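Local coordinates for packaging protein UL32 (Human herpesvirus 8 type M, PDB 6XF9) that forms a pentameric ring required for herpesviral packaging, and probably controls cleavage and packaging of viral genomic DNA through capsid localization, at residues C82-H87 against F131-F137; D370-L375 against V422-K426; L208-F213 against E393-L397; P219-L224 against L385-P389. One frame throughout, in Å; residues are numbered along the deposited sequence.

How the contacts relate
Contacts 1 and 2 lie toward the middle of the chain and each holds one cysteine ligand of a separate zinc site, Cys136 in contact 1 and Cys373 in contact 2. Their centres are 15 Å apart, and they meet where Val133 CG2 comes to 4.1 Å from Phe423 CZ. Contacts 3 and 4 sit farther out, on one side of the chain's centre, and meet at Pro389 of contact 4, whose CB is 3.4 Å from Thr212 CG2. Contact 4 also reaches contact 1, Leu385 CG lying 4.0 Å from Tyr84 O. Contacts 2 and 3 are the most distant pair, with centres 31 Å apart and nearest atoms about 17 Å apart.

Contact 1 of 4, residues C82-H87 against F131-F137; sequences CLYAPH and FFVQKCF. With ZN (zinc ion), chain O.
With SG beside its own backbone N and anti to the carbonyl carbon (chi1 -69°), Cys82 turns its sulfur to two phenylalanine rings of 131-137. Phe132 has the same kind of first torsion, CG anti to the carbonyl carbon at -65°, and its ring reaches into the bend formed by 82-87. The sulfur meets Phe131 CD1 at 3.8 Å and Phe132 CZ at 3.9 Å, both sulfur-aromatic contacts of oblique approach. Ala85 CB stands at the edge of the Phe132 ring, near its plane, while Pro86 O comes obliquely to CE1 at 3.5 Å. On the flank of this cluster, Leu83 CB touches the edge of Phe137 at CE1, 4.0 Å away. At the other end, His87, in one of its two conformers, runs counter to Phe132 and sets its ring beside Phe132 CB. The carbonyl of Phe132 is gripped from within its own segment: Lys135 NZ donates to Phe132 O at 2.7 Å, in the carbonyl plane, just where the chain leaves the helix with positive phi at Lys135. One residue on, Cys136 binds zinc with Cys52, Cys55 and His130. The contact thus joins the end of helix 71-83 to the end of helix 124-133; helix 89-106 packs on Cys82 and Phe132, helix 145-164 on Val133, and helix 416-430 on His87 and Lys135.

Contact 2 of 4, residues D370-L375 against V422-K426; sequences DPLCAL and VFLFK. With ZN (zinc ion), chain P.
The Phe425 ring meets the Pro371 ring obliquely, the two side chains crossing at about a right angle, with Phe425 CD2 3.5 Å from Pro371 CG and CE2 reaching Pro371 CD. The other flat group, the Asp370 carboxylate, divides its oxygens between two tasks. OD2 is met on its syn side by Lys426 NZ at 2.7 Å, 15° out of the carboxylate plane, in a salt bridge with a hydrogen bond. OD1 caps the helix, accepting on its anti side from Cys373 N at 3.2 Å; Leu372 N gives it a second, weak bond. These bonds limit rotation of the carboxylate. Lys426 is bent at chi2 and chi3, which brings NZ round to face OD2, with CE also close to that oxygen; Gln429 OE1 is a second partner of NZ. Between the helices lies Val422, with one methyl for each neighbour. CG1, anti to the backbone N (chi1 168°), packs on Leu372 CB at 3.6 Å, and CG2 faces Pro371 CB at 4.2 Å. The helix axes run 148° apart in direction and approach to 10.0 Å. Asp370 is therefore an N-cap tied by a salt bridge to helix 416-430, at the start of helix 371-379, whose Cys373 binds zinc with Cys296, Cys299 and His366. This set of three cysteines and a histidine, including a CxxC pair, is consistent with a structural, zinc-finger-like site.

Contact 3 of 4, residues L208-F213 against E393-L397; sequences LARATF and EYKKL
Two roughly antiparallel helices pack here, Leu397 of one fitting as a knob into a hole formed by Leu208, Ala209, Thr212 and Phe213 of the other. Their short segments run 148° apart in direction, with axes approaching to 8.7 Å, at a partly buried place away from the zinc sites. Leu397 divides its methyls across the hole. CD1 lies against the backbone and side chains of Leu208 and Ala209, 3.9 Å from Leu208 CB, whereas CD2 meets Phe213 CE2 at 3.5 Å. Its CG is anti to the backbone N (chi1 -165°), which swings the branched end over to the facing helix. Thr212 fills the middle of the contact with two different surfaces. Its methyl CG2 stands at the edge of the Tyr394 ring, 3.6 Å from CD1, and also over the centre of one face of the neighbouring Phe213 ring. The hydroxyl is turned back to its own helix: OG1 donates to Leu208 O at 2.7 Å, tilted 22° from the carbonyl plane. Thr212 N reaches the same oxygen from the opposite face, so Leu208 O is held by two donors. Toward the outer side, Ala211 CB packs on Glu393 CG at 3.9 Å, and the Leu208 and Lys396 side chains cross at about a right angle, CD2 of Leu208 3.8 Å from CB of Lys396. Tyr394 OH is bonded to Phe2 O. Helix 71-83 backs the pair, touching Ala209, Phe213 and Tyr394, while Pro389, just before helix 391-402, wedges against Thr212, Phe213 and Tyr394.

Contact 4 of 4, residues P219-L224 against L385-P389; sequences PTKPSL and LFRLP
Lys221 and Phe386 meet backbone to backbone: Lys221 N donates to Phe386 O at 2.7 Å, with an N-H...O angle of 168°. The matching bond runs the other way, Leu388 N to Pro219 O at 2.9 Å, and between the two Thr220 and Arg387 form a single beta bridge, a non-hydrogen-bonded antiparallel pair. Thr220 CA adds a CA-H...O contact to Phe386 O, 3.2 Å away. Around this core the side chains close in. The Phe386 ring has Pro222 O at its edge, 3.4 Å from CE1, and Leu224 CG at the same edge region, 4.2 Å from CZ. Thr220 and Arg387 run side by side in the same direction, and the threonine methyl CG2 lies over one face of the guanidinium, 3.2 Å from NH1. The arginine chain is extended from CG to NE, which keeps this flat group alongside the threonine. Pro219 CD and Leu388 CB make a looser apolar pair at 4.2 Å. In the next shell, Trp5 meets the Phe386 ring edge-to-face and Pro306 packs on it. Lys221 NZ bonds to Pro4 O, so the N-terminal arm contributes on two counts, and Phe81 of helix 71-83 lies against the lysine chain. Ser223 OG caps Leu225 N at the start of helix 225-235. Both clear hydrogen bonds between loop 219-224 and the exit of helix 382-386 join backbone atoms, so the pairing of Thr220 with Arg387 does not depend on polar side-chain groups, while the Phe386 ring and the Thr220-Arg387 pair add side-chain contact.

Contact 1 of 4, residues C82-H87 against F131-F137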
loop_
_atom_site.group_PDB
_atom_site.type_symbol
_atom_site.label_atom_id
_atom_site.label_comp_id
_atom_site.label_asym_id
_atom_site.label_seq_id
_atom_site.Cartn_x
_atom_site.Cartn_y
_atom_site.Cartn_z
ATOM N N CYS D 82 -30.051 -3.337 36.049
ATOM C CA CYS D 82 -28.774 -3.018 35.423
ATOM C C CYS D 82 -28.907 -2.993 33.907
ATOM O O CYS D 82 -28.395 -2.089 33.244
ATOM C CB CYS D 82 -27.738 -4.049 35.850
ATOM S SG CYS D 82 -27.267 -3.935 37.583
ATOM N N LEU D 83 -29.614 -3.975 33.351
ATOM C CA LEU D 83 -29.860 -4.052 31.919
ATOM C C LEU D 83 -30.489 -2.772 31.384
ATOM O O LEU D 83 -30.278 -2.410 30.221
ATOM C CB LEU D 83 -30.760 -5.254 31.650
ATOM C CG LEU D 83 -31.038 -5.650 30.217
ATOM C CD1 LEU D 83 -29.710 -5.867 29.539
ATOM C CD2 LEU D 83 -31.889 -6.917 30.184
ATOM N N TYR D 84 -31.263 -2.075 32.216
ATOM C CA TYR D 84 -31.947 -0.848 31.831
ATOM C C TYR D 84 -31.349 0.368 32.523
ATOM O O TYR D 84 -32.008 1.390 32.687
ATOM C CB TYR D 84 -33.444 -0.968 32.112
ATOM C CG TYR D 84 -34.104 -1.864 31.117
ATOM C CD1 TYR D 84 -34.110 -3.220 31.291
ATOM C CD2 TYR D 84 -34.663 -1.358 29.965
ATOM C CE1 TYR D 84 -34.694 -4.055 30.341
ATOM C CE2 TYR D 84 -35.238 -2.179 29.024
ATOM C CZ TYR D 84 -35.240 -3.517 29.221
ATOM O OH TYR D 84 -35.806 -4.343 28.291
ATOM N N ALA D 85 -30.088 0.276 32.907
ATOM C CA ALA D 85 -29.388 1.365 33.556
ATOM C C ALA D 85 -28.163 1.776 32.738
ATOM O O ALA D 85 -27.537 0.934 32.083
ATOM C CB ALA D 85 -28.948 0.968 34.971
ATOM N N PRO D 86 -27.806 3.060 32.742
ATOM C CA PRO D 86 -26.603 3.492 32.030
ATOM C C PRO D 86 -25.354 2.985 32.712
ATOM O O PRO D 86 -25.376 2.456 33.817
ATOM C CB PRO D 86 -26.668 5.017 32.089
ATOM C CG PRO D 86 -27.539 5.308 33.283
ATOM C CD PRO D 86 -28.538 4.195 33.339
ATOM N N HIS D 87 -24.277 3.040 31.967
ATOM C CA HIS D 87 -22.900 2.767 32.482
ATOM C C HIS D 87 -22.187 4.065 33.184
ATOM O O HIS D 87 -21.757 5.119 32.642
ATOM C CB HIS D 87 -21.975 2.636 31.319
ATOM C CG HIS D 87 -21.798 1.271 30.773
ATOM N ND1 HIS D 87 -22.515 0.814 29.690
ATOM C CD2 HIS D 87 -20.895 0.314 31.062
ATOM C CE1 HIS D 87 -22.108 -0.398 29.379
ATOM N NE2 HIS D 87 -21.131 -0.727 30.201
ATOM N N PHE D 131 -21.928 -6.646 35.763
ATOM C CA PHE D 131 -23.270 -6.126 35.570
ATOM C C PHE D 131 -23.419 -5.223 34.356
ATOM O O PHE D 131 -24.553 -5.036 33.889
ATOM C CB PHE D 131 -23.720 -5.360 36.813
ATOM C CG PHE D 131 -24.033 -6.245 37.985
ATOM C CD1 PHE D 131 -25.154 -7.035 37.977
ATOM C CD2 PHE D 131 -23.196 -6.290 39.084
ATOM C CE1 PHE D 131 -25.440 -7.858 39.039
ATOM C CE2 PHE D 131 -23.478 -7.111 40.143
ATOM C CZ PHE D 131 -24.609 -7.899 40.119
ATOM N N PHE D 132 -22.333 -4.645 33.833
ATOM C CA PHE D 132 -22.495 -3.630 32.787
ATOM C C PHE D 132 -21.674 -3.862 31.526
ATOM O O PHE D 132 -22.222 -3.821 30.422
ATOM C CB PHE D 132 -22.179 -2.260 33.369
ATOM C CG PHE D 132 -23.132 -1.846 34.430
ATOM C CD1 PHE D 132 -24.329 -1.234 34.092
ATOM C CD2 PHE D 132 -22.866 -2.099 35.763
ATOM C CE1 PHE D 132 -25.239 -0.845 35.066
ATOM C CE2 PHE D 132 -23.763 -1.713 36.744
ATOM C CZ PHE D 132 -24.958 -1.087 36.389
ATOM N N VAL D 133 -20.380 -4.116 31.652
ATOM C CA VAL D 133 -19.580 -4.316 30.451
ATOM C C VAL D 133 -19.917 -5.662 29.824
ATOM O O VAL D 133 -20.373 -5.734 28.673
ATOM C CB VAL D 133 -18.077 -4.208 30.764
ATOM C CG1 VAL D 133 -17.270 -4.380 29.488
ATOM C CG2 VAL D 133 -17.758 -2.908 31.444
ATOM N N GLN D 134 -19.743 -6.751 30.586
ATOM C CA GLN D 134 -19.908 -8.082 30.012
ATOM C C GLN D 134 -21.320 -8.636 30.145
ATOM O O GLN D 134 -21.709 -9.486 29.326
ATOM C CB GLN D 134 -18.928 -9.071 30.658
ATOM C CG GLN D 134 -17.495 -8.571 30.844
ATOM C CD GLN D 134 -16.698 -8.445 29.544
ATOM O OE1 GLN D 134 -17.258 -8.287 28.458
ATOM N NE2 GLN D 134 -15.374 -8.503 29.663
ATOM N N LYS D 135 -22.097 -8.147 31.121
ATOM C CA LYS D 135 -23.487 -8.600 31.341
ATOM C C LYS D 135 -23.645 -10.116 31.505
ATOM O O LYS D 135 -24.354 -10.755 30.729
ATOM C CB LYS D 135 -24.394 -8.102 30.212
ATOM C CG LYS D 135 -24.459 -6.587 30.088
ATOM C CD LYS D 135 -25.406 -6.165 28.976
ATOM C CE LYS D 135 -25.471 -4.652 28.853
ATOM N NZ LYS D 135 -24.140 -4.061 28.539
ATOM N N CYS D 136 -22.985 -10.689 32.511
ATOM C CA CYS D 136 -22.961 -12.145 32.668
ATOM C C CYS D 136 -24.350 -12.734 32.815
ATOM O O CYS D 136 -24.523 -13.930 32.564
ATOM C CB CYS D 136 -22.129 -12.566 33.874
ATOM S SG CYS D 136 -20.446 -11.946 33.880
ATOM N N PHE D 137 -25.346 -11.921 33.190
ATOM C CA PHE D 137 -26.687 -12.401 33.524
ATOM C C PHE D 137 -27.611 -12.573 32.330
ATOM O O PHE D 137 -28.655 -13.218 32.473
ATOM C CB PHE D 137 -27.367 -11.444 34.509
ATOM C CG PHE D 137 -27.431 -10.028 34.028
ATOM C CD1 PHE D 137 -28.394 -9.635 33.099
ATOM C CD2 PHE D 137 -26.519 -9.085 34.494
ATOM C CE1 PHE D 137 -28.461 -8.325 32.648
ATOM C CE2 PHE D 137 -26.567 -7.768 34.049
ATOM C CZ PHE D 137 -27.542 -7.391 33.121
HETATM ZN ZN ZN O . -19.857 -12.404 36.046
#

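Contact 2 of 4, residues D370-L375 against V422-K426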
loop_
_atom_site.group_PDB
_atom_site.type_symbol
_atom_site.label_atom_id
_atom_site.label_comp_id
_atom_site.label_asym_id
_atom_site.label_seq_id
_atom_site.Cartn_x
_atom_site.Cartn_y
_atom_site.Cartn_z
ATOM N N ASP D 370 -20.360 12.538 22.411
ATOM C CA ASP D 370 -19.688 11.345 22.919
ATOM C C ASP D 370 -20.525 10.106 22.618
ATOM O O ASP D 370 -21.737 10.122 22.832
ATOM C CB ASP D 370 -19.415 11.454 24.404
ATOM C CG ASP D 370 -18.512 10.337 24.899
ATOM O OD1 ASP D 370 -19.028 9.225 25.106
ATOM O OD2 ASP D 370 -17.280 10.541 25.037
ATOM N N PRO D 371 -19.930 9.038 22.076
ATOM C CA PRO D 371 -20.731 7.843 21.758
ATOM C C PRO D 371 -21.118 7.026 22.986
ATOM O O PRO D 371 -22.060 6.241 22.898
ATOM C CB PRO D 371 -19.817 7.056 20.807
ATOM C CG PRO D 371 -18.448 7.415 21.232
ATOM C CD PRO D 371 -18.501 8.830 21.768
ATOM N N LEU D 372 -20.374 7.100 24.095
ATOM C CA LEU D 372 -20.814 6.420 25.318
ATOM C C LEU D 372 -21.992 7.143 25.964
ATOM O O LEU D 372 -22.833 6.502 26.613
ATOM C CB LEU D 372 -19.670 6.289 26.327
ATOM C CG LEU D 372 -20.085 5.604 27.638
ATOM C CD1 LEU D 372 -20.677 4.257 27.288
ATOM C CD2 LEU D 372 -18.936 5.445 28.641
ATOM N N CYS D 373 -22.041 8.474 25.867
ATOM C CA CYS D 373 -23.209 9.206 26.345
ATOM C C CYS D 373 -24.448 8.841 25.545
ATOM O O CYS D 373 -25.563 8.807 26.087
ATOM C CB CYS D 373 -22.946 10.711 26.291
ATOM S SG CYS D 373 -21.537 11.234 27.340
ATOM N N ALA D 374 -24.289 8.653 24.232
ATOM C CA ALA D 374 -25.409 8.284 23.368
ATOM C C ALA D 374 -25.937 6.893 23.694
ATOM O O ALA D 374 -27.149 6.650 23.636
ATOM C CB ALA D 374 -24.975 8.360 21.904
ATOM N N LEU D 375 -25.039 5.941 23.943
ATOM C CA LEU D 375 -25.468 4.595 24.310
ATOM C C LEU D 375 -26.235 4.637 25.624
ATOM O O LEU D 375 -27.335 4.082 25.737
ATOM C CB LEU D 375 -24.243 3.694 24.416
ATOM C CG LEU D 375 -24.430 2.193 24.561
ATOM C CD1 LEU D 375 -25.016 1.647 23.299
ATOM C CD2 LEU D 375 -23.098 1.532 24.829
ATOM N N VAL D 422 -17.813 1.363 21.210
ATOM C CA VAL D 422 -17.826 2.517 22.101
ATOM C C VAL D 422 -16.683 2.425 23.103
ATOM O O VAL D 422 -16.020 3.429 23.402
ATOM C CB VAL D 422 -19.196 2.624 22.789
ATOM C CG1 VAL D 422 -19.148 3.620 23.928
ATOM C CG2 VAL D 422 -20.251 3.001 21.761
ATOM N N PHE D 423 -16.412 1.221 23.624
ATOM C CA PHE D 423 -15.310 1.053 24.576
ATOM C C PHE D 423 -13.948 1.160 23.912
ATOM O O PHE D 423 -12.982 1.598 24.548
ATOM C CB PHE D 423 -15.441 -0.278 25.298
ATOM C CG PHE D 423 -16.334 -0.197 26.470
ATOM C CD1 PHE D 423 -15.911 0.440 27.613
ATOM C CD2 PHE D 423 -17.623 -0.664 26.407
ATOM C CE1 PHE D 423 -16.741 0.572 28.695
ATOM C CE2 PHE D 423 -18.463 -0.529 27.494
ATOM C CZ PHE D 423 -18.015 0.088 28.637
ATOM N N LEU D 424 -13.830 0.696 22.673
ATOM C CA LEU D 424 -12.599 0.909 21.926
ATOM C C LEU D 424 -12.315 2.403 21.757
ATOM O O LEU D 424 -11.212 2.873 22.064
ATOM C CB LEU D 424 -12.704 0.180 20.583
ATOM C CG LEU D 424 -12.160 -1.266 20.623
ATOM C CD1 LEU D 424 -12.647 -2.087 21.806
ATOM C CD2 LEU D 424 -12.502 -2.001 19.345
ATOM N N PHE D 425 -13.332 3.182 21.364
ATOM C CA PHE D 425 -13.156 4.622 21.164
ATOM C C PHE D 425 -12.791 5.335 22.465
ATOM O O PHE D 425 -11.816 6.089 22.517
ATOM C CB PHE D 425 -14.427 5.211 20.560
ATOM C CG PHE D 425 -14.386 6.704 20.386
ATOM C CD1 PHE D 425 -13.817 7.273 19.262
ATOM C CD2 PHE D 425 -14.952 7.536 21.330
ATOM C CE1 PHE D 425 -13.795 8.645 19.094
ATOM C CE2 PHE D 425 -14.943 8.906 21.172
ATOM C CZ PHE D 425 -14.359 9.463 20.048
ATOM N N LYS D 426 -13.548 5.108 23.538
ATOM C CA LYS D 426 -13.150 5.697 24.814
ATOM C C LYS D 426 -11.722 5.298 25.177
ATOM O O LYS D 426 -11.039 6.013 25.925
ATOM C CB LYS D 426 -14.132 5.293 25.918
ATOM C CG LYS D 426 -15.534 5.836 25.708
ATOM C CD LYS D 426 -15.518 7.323 25.359
ATOM C CE LYS D 426 -15.533 8.160 26.607
ATOM N NZ LYS D 426 -15.187 9.575 26.350
HETATM ZN ZN ZN P . -22.760 11.771 29.210
#

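Contact 3 of 4, residues L208-F213 against E393-L397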
loop_
_atom_site.group_PDB
_atom_site.type_symbol
_atom_site.label_atom_id
_atom_site.label_comp_id
_atom_site.label_asym_id
_atom_site.label_seq_id
_atom_site.Cartn_x
_atom_site.Cartn_y
_atom_site.Cartn_z
ATOM N N LEU D 208 -44.469 -6.570 30.469
ATOM C CA LEU D 208 -44.452 -6.826 31.911
ATOM C C LEU D 208 -43.837 -5.671 32.668
ATOM O O LEU D 208 -44.302 -5.326 33.764
ATOM C CB LEU D 208 -43.664 -8.088 32.260
ATOM C CG LEU D 208 -44.214 -9.474 32.031
ATOM C CD1 LEU D 208 -43.094 -10.436 32.164
ATOM C CD2 LEU D 208 -45.156 -9.681 33.174
ATOM N N ALA D 209 -42.779 -5.072 32.116
ATOM C CA ALA D 209 -42.177 -3.923 32.776
ATOM C C ALA D 209 -43.068 -2.693 32.646
ATOM O O ALA D 209 -43.182 -1.904 33.587
ATOM C CB ALA D 209 -40.784 -3.663 32.214
ATOM N N ARG D 210 -43.736 -2.524 31.506
ATOM C CA ARG D 210 -44.642 -1.391 31.368
ATOM C C ARG D 210 -45.741 -1.448 32.415
ATOM O O ARG D 210 -46.037 -0.448 33.083
ATOM C CB ARG D 210 -45.261 -1.377 29.979
ATOM C CG ARG D 210 -45.788 -0.026 29.588
ATOM C CD ARG D 210 -46.727 -0.151 28.409
ATOM N NE ARG D 210 -47.770 -1.116 28.726
ATOM C CZ ARG D 210 -48.731 -0.906 29.627
ATOM N NH1 ARG D 210 -48.779 0.237 30.300
ATOM N NH2 ARG D 210 -49.638 -1.847 29.866
ATOM N N ALA D 211 -46.367 -2.620 32.557
ATOM C CA ALA D 211 -47.417 -2.819 33.545
ATOM C C ALA D 211 -46.913 -2.531 34.949
ATOM O O ALA D 211 -47.611 -1.890 35.743
ATOM C CB ALA D 211 -47.942 -4.248 33.453
ATOM N N THR D 212 -45.681 -2.931 35.253
ATOM C CA THR D 212 -45.194 -2.812 36.619
ATOM C C THR D 212 -44.761 -1.401 36.982
ATOM O O THR D 212 -44.859 -1.016 38.149
ATOM C CB THR D 212 -44.031 -3.766 36.841
ATOM O OG1 THR D 212 -44.456 -5.083 36.497
ATOM C CG2 THR D 212 -43.610 -3.756 38.284
ATOM N N PHE D 213 -44.274 -0.610 36.033
ATOM C CA PHE D 213 -43.605 0.631 36.396
ATOM C C PHE D 213 -44.250 1.874 35.834
ATOM O O PHE D 213 -44.012 2.962 36.368
ATOM C CB PHE D 213 -42.137 0.602 35.949
ATOM C CG PHE D 213 -41.340 -0.513 36.565
ATOM C CD1 PHE D 213 -40.868 -0.410 37.864
ATOM C CD2 PHE D 213 -41.049 -1.651 35.843
ATOM C CE1 PHE D 213 -40.129 -1.432 38.434
ATOM C CE2 PHE D 213 -40.304 -2.673 36.404
ATOM C CZ PHE D 213 -39.846 -2.566 37.699
ATOM N N GLU D 393 -48.172 -6.952 39.616
ATOM C CA GLU D 393 -47.467 -7.130 38.350
ATOM C C GLU D 393 -45.974 -7.355 38.572
ATOM O O GLU D 393 -45.332 -8.124 37.837
ATOM C CB GLU D 393 -47.689 -5.910 37.451
ATOM C CG GLU D 393 -49.109 -5.806 36.853
ATOM C CD GLU D 393 -50.081 -5.002 37.712
ATOM O OE1 GLU D 393 -49.699 -4.565 38.823
ATOM O OE2 GLU D 393 -51.243 -4.821 37.278
ATOM N N TYR D 394 -45.423 -6.721 39.607
ATOM C CA TYR D 394 -44.028 -6.934 39.964
ATOM C C TYR D 394 -43.743 -8.402 40.248
ATOM O O TYR D 394 -42.641 -8.893 39.978
ATOM C CB TYR D 394 -43.686 -6.090 41.172
ATOM C CG TYR D 394 -42.227 -6.032 41.460
ATOM C CD1 TYR D 394 -41.355 -5.491 40.538
ATOM C CD2 TYR D 394 -41.715 -6.479 42.666
ATOM C CE1 TYR D 394 -40.002 -5.430 40.794
ATOM C CE2 TYR D 394 -40.358 -6.415 42.930
ATOM C CZ TYR D 394 -39.508 -5.894 41.981
ATOM O OH TYR D 394 -38.154 -5.825 42.221
ATOM N N LYS D 395 -44.711 -9.110 40.837
ATOM C CA LYS D 395 -44.540 -10.539 41.081
ATOM C C LYS D 395 -44.432 -11.301 39.770
ATOM O O LYS D 395 -43.667 -12.263 39.666
ATOM C CB LYS D 395 -45.699 -11.073 41.927
ATOM N N LYS D 396 -45.172 -10.869 38.745
ATOM C CA LYS D 396 -45.056 -11.527 37.449
ATOM C C LYS D 396 -43.718 -11.207 36.802
ATOM O O LYS D 396 -43.076 -12.092 36.217
ATOM C CB LYS D 396 -46.198 -11.100 36.527
ATOM C CG LYS D 396 -47.583 -11.603 36.921
ATOM C CD LYS D 396 -48.637 -11.221 35.863
ATOM C CE LYS D 396 -49.303 -9.857 36.159
ATOM N NZ LYS D 396 -50.544 -9.977 37.032
ATOM N N LEU D 397 -43.261 -9.957 36.943
ATOM C CA LEU D 397 -41.954 -9.572 36.426
ATOM C C LEU D 397 -40.872 -10.471 36.993
ATOM O O LEU D 397 -40.133 -11.120 36.245
ATOM C CB LEU D 397 -41.646 -8.129 36.822
ATOM C CG LEU D 397 -40.521 -7.328 36.150
ATOM C CD1 LEU D 397 -40.901 -6.963 34.718
ATOM C CD2 LEU D 397 -40.116 -6.088 36.946
#

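Contact 4 of 4, residues P219-L224 against L385-P389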
loop_
_atom_site.group_PDB
_atom_site.type_symbol
_atom_site.label_atom_id
_atom_site.label_comp_id
_atom_site.label_asym_id
_atom_site.label_seq_id
_atom_site.Cartn_x
_atom_site.Cartn_y
_atom_site.Cartn_z
ATOM N N PRO D 219 -45.638 6.609 42.314
ATOM C CA PRO D 219 -44.690 7.505 42.966
ATOM C C PRO D 219 -43.276 7.104 42.607
ATOM O O PRO D 219 -42.979 5.939 42.330
ATOM C CB PRO D 219 -44.961 7.294 44.464
ATOM C CG PRO D 219 -46.207 6.447 44.533
ATOM C CD PRO D 219 -46.232 5.665 43.265
ATOM N N THR D 220 -42.407 8.099 42.616
ATOM C CA THR D 220 -41.001 7.907 42.337
ATOM C C THR D 220 -40.202 7.709 43.614
ATOM O O THR D 220 -40.506 8.278 44.662
ATOM C CB THR D 220 -40.470 9.085 41.524
ATOM O OG1 THR D 220 -40.614 10.296 42.276
ATOM C CG2 THR D 220 -41.239 9.208 40.213
ATOM N N LYS D 221 -39.144 6.923 43.495
ATOM C CA LYS D 221 -38.172 6.692 44.549
ATOM C C LYS D 221 -37.246 7.895 44.727
ATOM O O LYS D 221 -37.218 8.814 43.901
ATOM C CB LYS D 221 -37.390 5.431 44.209
ATOM C CG LYS D 221 -38.302 4.267 43.926
ATOM C CD LYS D 221 -37.537 2.952 43.948
ATOM C CE LYS D 221 -36.788 2.749 42.674
ATOM N NZ LYS D 221 -36.464 1.323 42.443
ATOM N N PRO D 222 -36.475 7.924 45.817
ATOM C CA PRO D 222 -35.623 9.095 46.090
ATOM C C PRO D 222 -34.503 9.294 45.068
ATOM O O PRO D 222 -33.883 8.341 44.584
ATOM C CB PRO D 222 -35.033 8.785 47.474
ATOM C CG PRO D 222 -35.950 7.768 48.080
ATOM C CD PRO D 222 -36.493 6.974 46.946
ATOM N N SER D 223 -34.228 10.560 44.773
ATOM C CA SER D 223 -33.134 10.913 43.881
ATOM C C SER D 223 -31.807 10.552 44.512
ATOM O O SER D 223 -31.577 10.813 45.696
ATOM C CB SER D 223 -33.164 12.406 43.574
ATOM O OG SER D 223 -31.866 12.881 43.270
ATOM N N LEU D 224 -30.920 9.962 43.715
ATOM C CA LEU D 224 -29.586 9.627 44.196
ATOM C C LEU D 224 -28.600 10.770 44.030
ATOM O O LEU D 224 -27.427 10.612 44.396
ATOM C CB LEU D 224 -29.053 8.376 43.489
ATOM C CG LEU D 224 -29.969 7.149 43.554
ATOM C CD1 LEU D 224 -29.320 5.928 42.949
ATOM C CD2 LEU D 224 -30.348 6.875 44.992
ATOM N N LEU D 385 -36.147 2.271 36.732
ATOM C CA LEU D 385 -35.195 2.574 37.784
ATOM C C LEU D 385 -35.867 3.256 38.965
ATOM O O LEU D 385 -35.464 3.043 40.115
ATOM C CB LEU D 385 -34.071 3.444 37.237
ATOM C CG LEU D 385 -33.094 2.793 36.262
ATOM C CD1 LEU D 385 -31.857 3.701 36.150
ATOM C CD2 LEU D 385 -32.719 1.358 36.676
ATOM N N PHE D 386 -36.864 4.110 38.707
ATOM C CA PHE D 386 -37.283 5.058 39.730
ATOM C C PHE D 386 -38.757 5.053 40.088
ATOM O O PHE D 386 -39.108 5.650 41.106
ATOM C CB PHE D 386 -36.859 6.487 39.340
ATOM C CG PHE D 386 -35.438 6.781 39.720
ATOM C CD1 PHE D 386 -35.085 6.921 41.051
ATOM C CD2 PHE D 386 -34.447 6.823 38.764
ATOM C CE1 PHE D 386 -33.777 7.140 41.421
ATOM C CE2 PHE D 386 -33.139 7.052 39.120
ATOM C CZ PHE D 386 -32.804 7.212 40.451
ATOM N N ARG D 387 -39.617 4.398 39.330
ATOM C CA ARG D 387 -41.016 4.310 39.709
ATOM C C ARG D 387 -41.273 3.099 40.590
ATOM O O ARG D 387 -40.717 2.012 40.371
ATOM C CB ARG D 387 -41.900 4.277 38.472
ATOM C CG ARG D 387 -41.838 5.603 37.774
ATOM C CD ARG D 387 -43.081 5.916 37.019
ATOM N NE ARG D 387 -43.010 7.295 36.550
ATOM C CZ ARG D 387 -43.323 8.344 37.303
ATOM N NH1 ARG D 387 -43.724 8.155 38.556
ATOM N NH2 ARG D 387 -43.246 9.574 36.806
ATOM N N LEU D 388 -42.118 3.311 41.603
ATOM C CA LEU D 388 -42.414 2.272 42.573
ATOM C C LEU D 388 -43.257 1.193 41.905
ATOM O O LEU D 388 -44.343 1.487 41.398
ATOM C CB LEU D 388 -43.165 2.881 43.759
ATOM C CG LEU D 388 -43.389 1.956 44.965
ATOM C CD1 LEU D 388 -43.357 2.776 46.258
ATOM C CD2 LEU D 388 -44.671 1.063 44.830
ATOM N N PRO D 389 -42.839 -0.061 41.941
ATOM C CA PRO D 389 -43.559 -1.088 41.187
ATOM C C PRO D 389 -44.900 -1.430 41.807
ATOM O O PRO D 389 -45.089 -1.398 43.025
ATOM C CB PRO D 389 -42.615 -2.289 41.242
ATOM C CG PRO D 389 -41.810 -2.085 42.460
ATOM C CD PRO D 389 -41.658 -0.592 42.630
#